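Lactamase_B domain-containing protein (Bacillus lehensis G1, PDB 7EV5) probably acts as a zinc-dependent hydrolase of the metallo-beta-lactamase fold, resembling both B3 metallo-beta-lactamases and glyoxalase II. Local coordinates at residues Ile50-Ala55 with His82-Pro87; Gln155-Thr160 with Thr168-Ser173. All coordinates share one frame; numbering follows the deposited sequence.

Interaction 1. Residues Ile50-Ala55 with His82-Pro87; sequences ILLTHA and HWLEDP. With ZN (zinc ion), chain B.
A small, buried apolar contact packs Leu52 and Ala55, just beyond the end of strand 46-51, against Trp83 and Leu84 of the loop before helix 92-96. Leu84 reaches across with its CD2 methyl; CD1 runs on anti to CA (chi2 179°), and CD2 branches off to lie 3.8 Å from Ala55 CB. The same methyl meets Leu52 CD1 at 3.9 Å, the two leucine side chains crossing at a slant. Ala55 CB also comes within 3.7 Å of Trp83 CB, close packing that the short alanine side chain allows, while the indole turns its edge to the Ala55 carbonyl carbon. Between Leu52 and Ala55 in the chain, after Thr53, comes His54, which opens the HxHxDH zinc-binding motif of the metallo-beta-lactamase fold. Its NE2 binds zinc at 2.1 Å; His56 and His131 bind the same ion, as does a water, and Asp150 belongs to this site too. On the far side of the ring, ND1 donates to Thr53 OG1 over 2.9 Å, the acceptor only 3° out of the imidazole plane. Held at both nitrogens, the ring has little freedom to rotate. Thr53 OG1 is hydrogen-bonded in turn to Asp28.

Interaction 2. Residues Gln155-Thr160 with Thr168-Ser173; sequences QSIGRT and TLLLAS
Ser173 N donates to Leu169 O over 2.9 Å, an intrahelical bond that helps hold the turn of helix 167-178 from which Leu170 and Leu171 meet Ile157, Gly158 and Thr160. The contact itself has no hydrogen bonds and is carried largely by Leu170. The CG of this leucine stands anti to the backbone N (chi1 -179°) and CD2 continues outward from it, giving a side chain long enough to bridge the gap between helix and chain. The CD2 methyl sits among three neighbours. Thr160 CG2 lies 3.6 Å away and also packs on Leu170 CB; Ile157 CD1 is 4.0 Å from CD2; and Gly158 O comes to 3.2 Å from it, a tight approach of a methyl to a carbonyl oxygen. Thr160 is well suited to its place, because at chi1 55° it turns CG2 rather than its hydroxyl to the leucine. Ile157, beta-branched and in an extended, weakly bonded stretch, also brings CD1 to within 4.2 Å of Leu171 CD2 at the margin of the patch. At Gly158, with no side chain, the backbone passes close to both Leu170 and the metal ligand His131. Next along the chain, Arg159 starts its side chain away from the helix, and its NE forms a salt bridge with Asp161, while its carbonyl oxygen accepts a hydrogen bond from ND1 of His131. Ser173 OG, bonded to Pro129 O, ties the helix to the loop leading to that histidine. A backbone carbonyl orienting the imidazole of a metal ligand is a familiar second-shell arrangement of zinc sites, here in the dinuclear centre of the metallo-beta-lactamase fold.

Interactions 1 and 2 do not touch: their centres are about 20 Å apart and their nearest atoms about 8 Å. They are related through the zinc site lying between them. The segment 50-55 supplies one ligand, His54, directly, whereas 155-160 acts from the second shell on His131, a ligand of the same metal ion; the nearest atom of Gly158 is about 8 Å from a bound zinc. Each contact has a further zinc ligand beside it: the side chain of Trp83 in interaction 1 is about 4 Å from that of His56 at their nearest atoms, and in interaction 2 the nearest atom of Gly158 is about 5 Å from the side chain of Asp150, which binds both zinc ions.

Interaction 1. Residues Ile50-Ala55 with His82-Pro87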
ATOM      1  N   ILE A  50       6.184   6.370  -6.296  1.00 10.24           N
ATOM      2  CA  ILE A  50       5.899   5.200  -5.470  1.00  9.35           C
ATOM      3  C   ILE A  50       5.126   5.693  -4.256  1.00  9.36           C
ATOM      4  O   ILE A  50       5.616   6.555  -3.512  1.00  9.55           O
ATOM      5  CB  ILE A  50       7.188   4.504  -5.017  1.00  9.48           C
ATOM      6  CG1 ILE A  50       7.950   3.966  -6.227  1.00 11.93           C
ATOM      7  CG2 ILE A  50       6.875   3.393  -4.011  1.00 10.82           C
ATOM      8  CD1 ILE A  50       9.386   3.638  -5.919  1.00 11.45           C
ATOM      9  N   LEU A  51       3.926   5.153  -4.052  1.00  7.71           N
ATOM     10  CA  LEU A  51       3.108   5.459  -2.887  1.00  9.54           C
ATOM     11  C   LEU A  51       3.094   4.225  -1.997  1.00  8.57           C
ATOM     12  O   LEU A  51       2.727   3.135  -2.445  1.00  9.43           O
ATOM     13  CB  LEU A  51       1.683   5.825  -3.303  1.00  9.63           C
ATOM     14  CG  LEU A  51       1.483   7.041  -4.216  1.00 14.83           C
ATOM     15  CD1 LEU A  51       0.010   7.397  -4.312  1.00 12.71           C
ATOM     16  CD2 LEU A  51       2.316   8.240  -3.771  1.00 19.77           C
ATOM     17  N   LEU A  52       3.512   4.386  -0.751  1.00  8.42           N
ATOM     18  CA  LEU A  52       3.558   3.266   0.174  1.00  7.84           C
ATOM     19  C   LEU A  52       2.377   3.340   1.125  1.00  7.94           C
ATOM     20  O   LEU A  52       2.164   4.362   1.792  1.00  9.48           O
ATOM     21  CB  LEU A  52       4.858   3.284   0.974  1.00  8.72           C
ATOM     22  CG  LEU A  52       6.134   3.079   0.161  1.00  8.04           C
ATOM     23  CD1 LEU A  52       7.326   3.165   1.085  1.00  9.53           C
ATOM     24  CD2 LEU A  52       6.115   1.744  -0.603  1.00  9.72           C
ATOM     25  N   THR A  53       1.615   2.253   1.204  1.00  7.87           N
ATOM     26  CA  THR A  53       0.580   2.193   2.229  1.00  8.59           C
ATOM     27  C   THR A  53       1.201   2.133   3.613  1.00  8.19           C
ATOM     28  O   THR A  53       0.648   2.684   4.575  1.00  8.45           O
ATOM     29  CB  THR A  53      -0.353   0.992   2.012  1.00  8.96           C
ATOM     30  OG1 THR A  53       0.369  -0.239   2.184  1.00  9.40           O
ATOM     31  CG2 THR A  53      -0.994   1.041   0.639  1.00 10.25           C
ATOM     32  N   HIS A  54       2.338   1.453   3.732  1.00  8.03           N
ATOM     33  CA  HIS A  54       3.090   1.325   4.972  1.00  7.65           C
ATOM     34  C   HIS A  54       4.452   0.739   4.630  1.00  6.53           C
ATOM     35  O   HIS A  54       4.711   0.356   3.481  1.00  9.14           O
ATOM     36  CB  HIS A  54       2.337   0.543   6.070  1.00  8.30           C
ATOM     37  CG  HIS A  54       2.099  -0.922   5.793  1.00  6.98           C
ATOM     38  ND1 HIS A  54       1.432  -1.391   4.681  1.00  8.84           N
ATOM     39  CD2 HIS A  54       2.367  -2.011   6.553  1.00  8.82           C
ATOM     40  CE1 HIS A  54       1.319  -2.707   4.760  1.00  8.56           C
ATOM     41  NE2 HIS A  54       1.894  -3.111   5.878  1.00  8.58           N
ATOM     42  N   ALA A  55       5.319   0.658   5.640  1.00  8.36           N
ATOM     43  CA  ALA A  55       6.725   0.353   5.411  1.00 10.28           C
ATOM     44  C   ALA A  55       7.149  -0.998   5.965  1.00 10.51           C
ATOM     45  O   ALA A  55       8.342  -1.220   6.195  1.00 11.07           O
ATOM     46  CB  ALA A  55       7.632   1.470   5.925  1.00 10.71           C
ATOM     47  N   HIS A  82      11.318   6.127   9.831  1.00 11.22           N
ATOM     48  CA  HIS A  82      12.523   5.391  10.188  1.00 13.69           C
ATOM     49  C   HIS A  82      12.479   3.933   9.759  1.00 13.34           C
ATOM     50  O   HIS A  82      13.511   3.256   9.824  1.00 13.35           O
ATOM     51  CB  HIS A  82      12.732   5.411  11.705  1.00 16.54           C
ATOM     52  CG  HIS A  82      12.929   6.779  12.277  1.00 15.20           C
ATOM     53  ND1 HIS A  82      13.959   7.608  11.885  1.00 24.88           N
ATOM     54  CD2 HIS A  82      12.227   7.464  13.209  1.00 19.92           C
ATOM     55  CE1 HIS A  82      13.882   8.744  12.554  1.00 22.69           C
ATOM     56  NE2 HIS A  82      12.842   8.682  13.365  1.00 25.17           N
ATOM     57  N   TRP A  83      11.321   3.429   9.337  1.00 11.94           N
ATOM     58  CA  TRP A  83      11.189   1.995   9.101  1.00 11.47           C
ATOM     59  C   TRP A  83      11.861   1.539   7.815  1.00 12.31           C
ATOM     60  O   TRP A  83      12.256   0.374   7.715  1.00 12.40           O
ATOM     61  CB  TRP A  83       9.713   1.608   9.034  1.00 10.50           C
ATOM     62  CG  TRP A  83       9.016   1.623  10.356  1.00 12.51           C
ATOM     63  CD1 TRP A  83       9.352   2.345  11.464  1.00 12.75           C
ATOM     64  CD2 TRP A  83       7.848   0.886  10.694  1.00 11.03           C
ATOM     65  NE1 TRP A  83       8.459   2.097  12.483  1.00 12.22           N
ATOM     66  CE2 TRP A  83       7.529   1.192  12.038  1.00 10.43           C
ATOM     67  CE3 TRP A  83       7.049  -0.016   9.998  1.00 11.73           C
ATOM     68  CZ2 TRP A  83       6.427   0.628  12.693  1.00 11.67           C
ATOM     69  CZ3 TRP A  83       5.957  -0.577  10.652  1.00 12.10           C
ATOM     70  CH2 TRP A  83       5.660  -0.247  11.989  1.00 12.65           C
ATOM     71  N   LEU A  84      11.984   2.414   6.813  1.00 11.19           N
ATOM     72  CA  LEU A  84      12.525   1.987   5.527  1.00 11.47           C
ATOM     73  C   LEU A  84      13.948   1.468   5.674  1.00 12.52           C
ATOM     74  O   LEU A  84      14.320   0.461   5.062  1.00 12.30           O
ATOM     75  CB  LEU A  84      12.507   3.157   4.543  1.00 11.20           C
ATOM     76  CG  LEU A  84      11.125   3.607   4.069  1.00 11.35           C
ATOM     77  CD1 LEU A  84      11.306   4.787   3.121  1.00 13.74           C
ATOM     78  CD2 LEU A  84      10.334   2.483   3.403  1.00 13.42           C
ATOM     79  N   GLU A  85      14.751   2.141   6.486  1.00 12.04           N
ATOM     80  CA  GLU A  85      16.176   1.871   6.559  1.00 12.74           C
ATOM     81  C   GLU A  85      16.565   1.062   7.779  1.00 16.23           C
ATOM     82  O   GLU A  85      17.754   0.783   7.962  1.00 17.08           O
ATOM     83  CB  GLU A  85      16.940   3.197   6.569  1.00 12.09           C
ATOM     84  CG  GLU A  85      16.833   3.972   5.273  1.00 15.40           C
ATOM     85  CD  GLU A  85      17.254   5.410   5.433  1.00 17.87           C
ATOM     86  OE1 GLU A  85      16.464   6.197   5.982  1.00 17.82           O
ATOM     87  OE2 GLU A  85      18.384   5.748   5.021  1.00 20.95           O
ATOM     88  N   ASP A  86      15.607   0.696   8.623  1.00 13.65           N
ATOM     89  CA  ASP A  86      15.890  -0.005   9.876  1.00 14.48           C
ATOM     90  C   ASP A  86      15.188  -1.357   9.871  1.00 13.96           C
ATOM     91  O   ASP A  86      13.960  -1.431  10.082  1.00 12.35           O
ATOM     92  CB  ASP A  86      15.456   0.843  11.067  1.00 13.54           C
ATOM     93  CG  ASP A  86      15.994   0.328  12.383  1.00 15.90           C
ATOM     94  OD1 ASP A  86      16.308  -0.876  12.459  1.00 17.26           O
ATOM     95  OD2 ASP A  86      16.095   1.133  13.338  1.00 16.41           O
ATOM     96  N   PRO A  87      15.930  -2.451   9.663  1.00 12.75           N
ATOM     97  CA  PRO A  87      15.302  -3.778   9.600  1.00 13.28           C
ATOM     98  C   PRO A  87      14.788  -4.263  10.937  1.00 14.09           C
ATOM     99  O   PRO A  87      13.999  -5.213  10.962  1.00 14.25           O
ATOM    100  CB  PRO A  87      16.435  -4.673   9.087  1.00 15.31           C
ATOM    101  CG  PRO A  87      17.678  -4.028   9.648  1.00 13.15           C
ATOM    102  CD  PRO A  87      17.407  -2.530   9.679  1.00 13.85           C
TER
HETATM  103 ZN    ZN B 301       2.003  -4.950   6.812  1.00 11.09          ZN
HETATM  104  O   HOH W   1       2.703  -6.464   5.827  1.00 11.56           O

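Interaction 2. Residues Gln155-Thr160 with Thr168-Ser173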
ATOM      1  N   GLN A 155     -12.307 -11.364   3.214  1.00 16.11           N
ATOM      2  CA  GLN A 155     -12.627 -12.335   4.264  1.00 17.82           C
ATOM      3  C   GLN A 155     -11.769 -12.247   5.525  1.00 18.39           C
ATOM      4  O   GLN A 155     -11.911 -13.100   6.410  1.00 19.61           O
ATOM      5  CB  GLN A 155     -12.656 -13.786   3.755  1.00 24.23           C
ATOM      6  CG  GLN A 155     -13.838 -14.112   2.864  1.00 24.06           C
ATOM      7  CD  GLN A 155     -15.145 -14.072   3.624  1.00 23.50           C
ATOM      8  OE1 GLN A 155     -16.005 -13.234   3.357  1.00 29.02           O
ATOM      9  NE2 GLN A 155     -15.297 -14.973   4.585  1.00 22.42           N
ATOM     10  N   SER A 156     -10.894 -11.255   5.657  1.00 16.49           N
ATOM     11  CA  SER A 156     -10.138 -11.105   6.896  1.00 15.86           C
ATOM     12  C   SER A 156      -9.724  -9.648   7.035  1.00 13.89           C
ATOM     13  O   SER A 156     -10.044  -8.810   6.191  1.00 13.94           O
ATOM     14  CB  SER A 156      -8.928 -12.049   6.978  1.00 18.65           C
ATOM     15  OG  SER A 156      -7.931 -11.733   6.022  1.00 17.81           O
ATOM     16  N   ILE A 157      -9.023  -9.353   8.130  1.00 14.74           N
ATOM     17  CA  ILE A 157      -8.517  -8.016   8.401  1.00 15.89           C
ATOM     18  C   ILE A 157      -7.040  -8.113   8.768  1.00 14.91           C
ATOM     19  O   ILE A 157      -6.504  -9.194   9.019  1.00 14.01           O
ATOM     20  CB  ILE A 157      -9.326  -7.269   9.486  1.00 15.07           C
ATOM     21  CG1 ILE A 157      -9.224  -7.980  10.837  1.00 19.73           C
ATOM     22  CG2 ILE A 157     -10.780  -7.126   9.063  1.00 15.06           C
ATOM     23  CD1 ILE A 157      -9.948  -7.235  11.950  1.00 21.65           C
ATOM     24  N   GLY A 158      -6.375  -6.961   8.785  1.00 12.73           N
ATOM     25  CA  GLY A 158      -4.950  -6.953   9.049  1.00 13.26           C
ATOM     26  C   GLY A 158      -4.594  -7.507  10.416  1.00 14.15           C
ATOM     27  O   GLY A 158      -5.310  -7.320  11.407  1.00 13.75           O
ATOM     28  N   ARG A 159      -3.452  -8.186  10.476  1.00 13.20           N
ATOM     29  CA  ARG A 159      -2.939  -8.619  11.766  1.00 12.82           C
ATOM     30  C   ARG A 159      -2.551  -7.398  12.594  1.00 11.45           C
ATOM     31  O   ARG A 159      -2.097  -6.377  12.068  1.00 10.70           O
ATOM     32  CB  ARG A 159      -1.745  -9.569  11.601  1.00 16.74           C
ATOM     33  CG  ARG A 159      -0.519  -8.954  10.948  1.00 15.19           C
ATOM     34  CD  ARG A 159       0.463 -10.033  10.494  1.00 16.69           C
ATOM     35  NE  ARG A 159       1.063 -10.724  11.626  1.00 17.62           N
ATOM     36  CZ  ARG A 159       2.019 -11.643  11.528  1.00 20.17           C
ATOM     37  NH1 ARG A 159       2.499 -12.002  10.338  1.00 20.60           N
ATOM     38  NH2 ARG A 159       2.497 -12.198  12.630  1.00 20.40           N
ATOM     39  N   THR A 160      -2.757  -7.495  13.906  1.00 13.56           N
ATOM     40  CA  THR A 160      -2.506  -6.393  14.826  1.00 13.90           C
ATOM     41  C   THR A 160      -1.473  -6.756  15.886  1.00 14.23           C
ATOM     42  O   THR A 160      -1.388  -6.086  16.921  1.00 18.68           O
ATOM     43  CB  THR A 160      -3.812  -5.912  15.458  1.00 15.84           C
ATOM     44  OG1 THR A 160      -4.482  -7.019  16.074  1.00 21.02           O
ATOM     45  CG2 THR A 160      -4.696  -5.339  14.397  1.00 15.21           C
ATOM     46  N   THR A 168      -7.960  -2.399  18.469  1.00 17.85           N
ATOM     47  CA  THR A 168      -9.020  -1.412  18.681  1.00 13.93           C
ATOM     48  C   THR A 168      -8.923  -0.270  17.680  1.00 12.23           C
ATOM     49  O   THR A 168      -9.949   0.248  17.216  1.00 12.15           O
ATOM     50  CB  THR A 168      -9.009  -0.884  20.123  1.00 15.04           C
ATOM     51  OG1 THR A 168      -7.864  -0.052  20.332  1.00 15.83           O
ATOM     52  CG2 THR A 168      -8.997  -2.027  21.125  1.00 18.72           C
ATOM     53  N   LEU A 169      -7.699   0.110  17.303  1.00 12.72           N
ATOM     54  CA  LEU A 169      -7.516   1.158  16.314  1.00 11.70           C
ATOM     55  C   LEU A 169      -7.843   0.649  14.915  1.00 12.16           C
ATOM     56  O   LEU A 169      -8.451   1.368  14.115  1.00 12.44           O
ATOM     57  CB  LEU A 169      -6.070   1.645  16.397  1.00 14.77           C
ATOM     58  CG  LEU A 169      -5.662   2.914  15.676  1.00 16.87           C
ATOM     59  CD1 LEU A 169      -6.617   4.040  16.017  1.00 18.41           C
ATOM     60  CD2 LEU A 169      -4.247   3.274  16.091  1.00 15.02           C
ATOM     61  N   LEU A 170      -7.455  -0.598  14.608  1.00 12.11           N
ATOM     62  CA  LEU A 170      -7.753  -1.154  13.294  1.00 11.37           C
ATOM     63  C   LEU A 170      -9.254  -1.191  13.039  1.00 11.53           C
ATOM     64  O   LEU A 170      -9.719  -0.812  11.959  1.00 12.06           O
ATOM     65  CB  LEU A 170      -7.158  -2.555  13.167  1.00 13.14           C
ATOM     66  CG  LEU A 170      -7.439  -3.163  11.796  1.00 12.30           C
ATOM     67  CD1 LEU A 170      -6.729  -2.333  10.742  1.00 16.57           C
ATOM     68  CD2 LEU A 170      -6.949  -4.585  11.752  1.00 21.44           C
ATOM     69  N   LEU A 171     -10.036  -1.626  14.030  1.00 13.01           N
ATOM     70  CA  LEU A 171     -11.477  -1.712  13.817  1.00 11.17           C
ATOM     71  C   LEU A 171     -12.102  -0.337  13.626  1.00 11.24           C
ATOM     72  O   LEU A 171     -13.039  -0.180  12.834  1.00 12.22           O
ATOM     73  CB  LEU A 171     -12.145  -2.467  14.963  1.00 13.67           C
ATOM     74  CG  LEU A 171     -12.006  -3.982  14.846  1.00 15.53           C
ATOM     75  CD1 LEU A 171     -12.546  -4.647  16.066  1.00 22.58           C
ATOM     76  CD2 LEU A 171     -12.708  -4.500  13.594  1.00 22.13           C
ATOM     77  N   ALA A 172     -11.602   0.671  14.338  1.00 12.09           N
ATOM     78  CA  ALA A 172     -12.076   2.029  14.108  1.00 12.36           C
ATOM     79  C   ALA A 172     -11.711   2.518  12.714  1.00 12.35           C
ATOM     80  O   ALA A 172     -12.531   3.148  12.044  1.00 11.50           O
ATOM     81  CB  ALA A 172     -11.528   2.969  15.177  1.00 11.47           C
ATOM     82  N   SER A 173     -10.473   2.274  12.271  1.00 12.18           N
ATOM     83  CA  SER A 173     -10.124   2.628  10.895  1.00 12.12           C
ATOM     84  C   SER A 173     -11.088   2.004   9.900  1.00 11.39           C
ATOM     85  O   SER A 173     -11.550   2.672   8.967  1.00 12.62           O
ATOM     86  CB  SER A 173      -8.688   2.212  10.553  1.00 13.07           C
ATOM     87  OG  SER A 173      -7.761   2.971  11.294  1.00 13.20           O
TER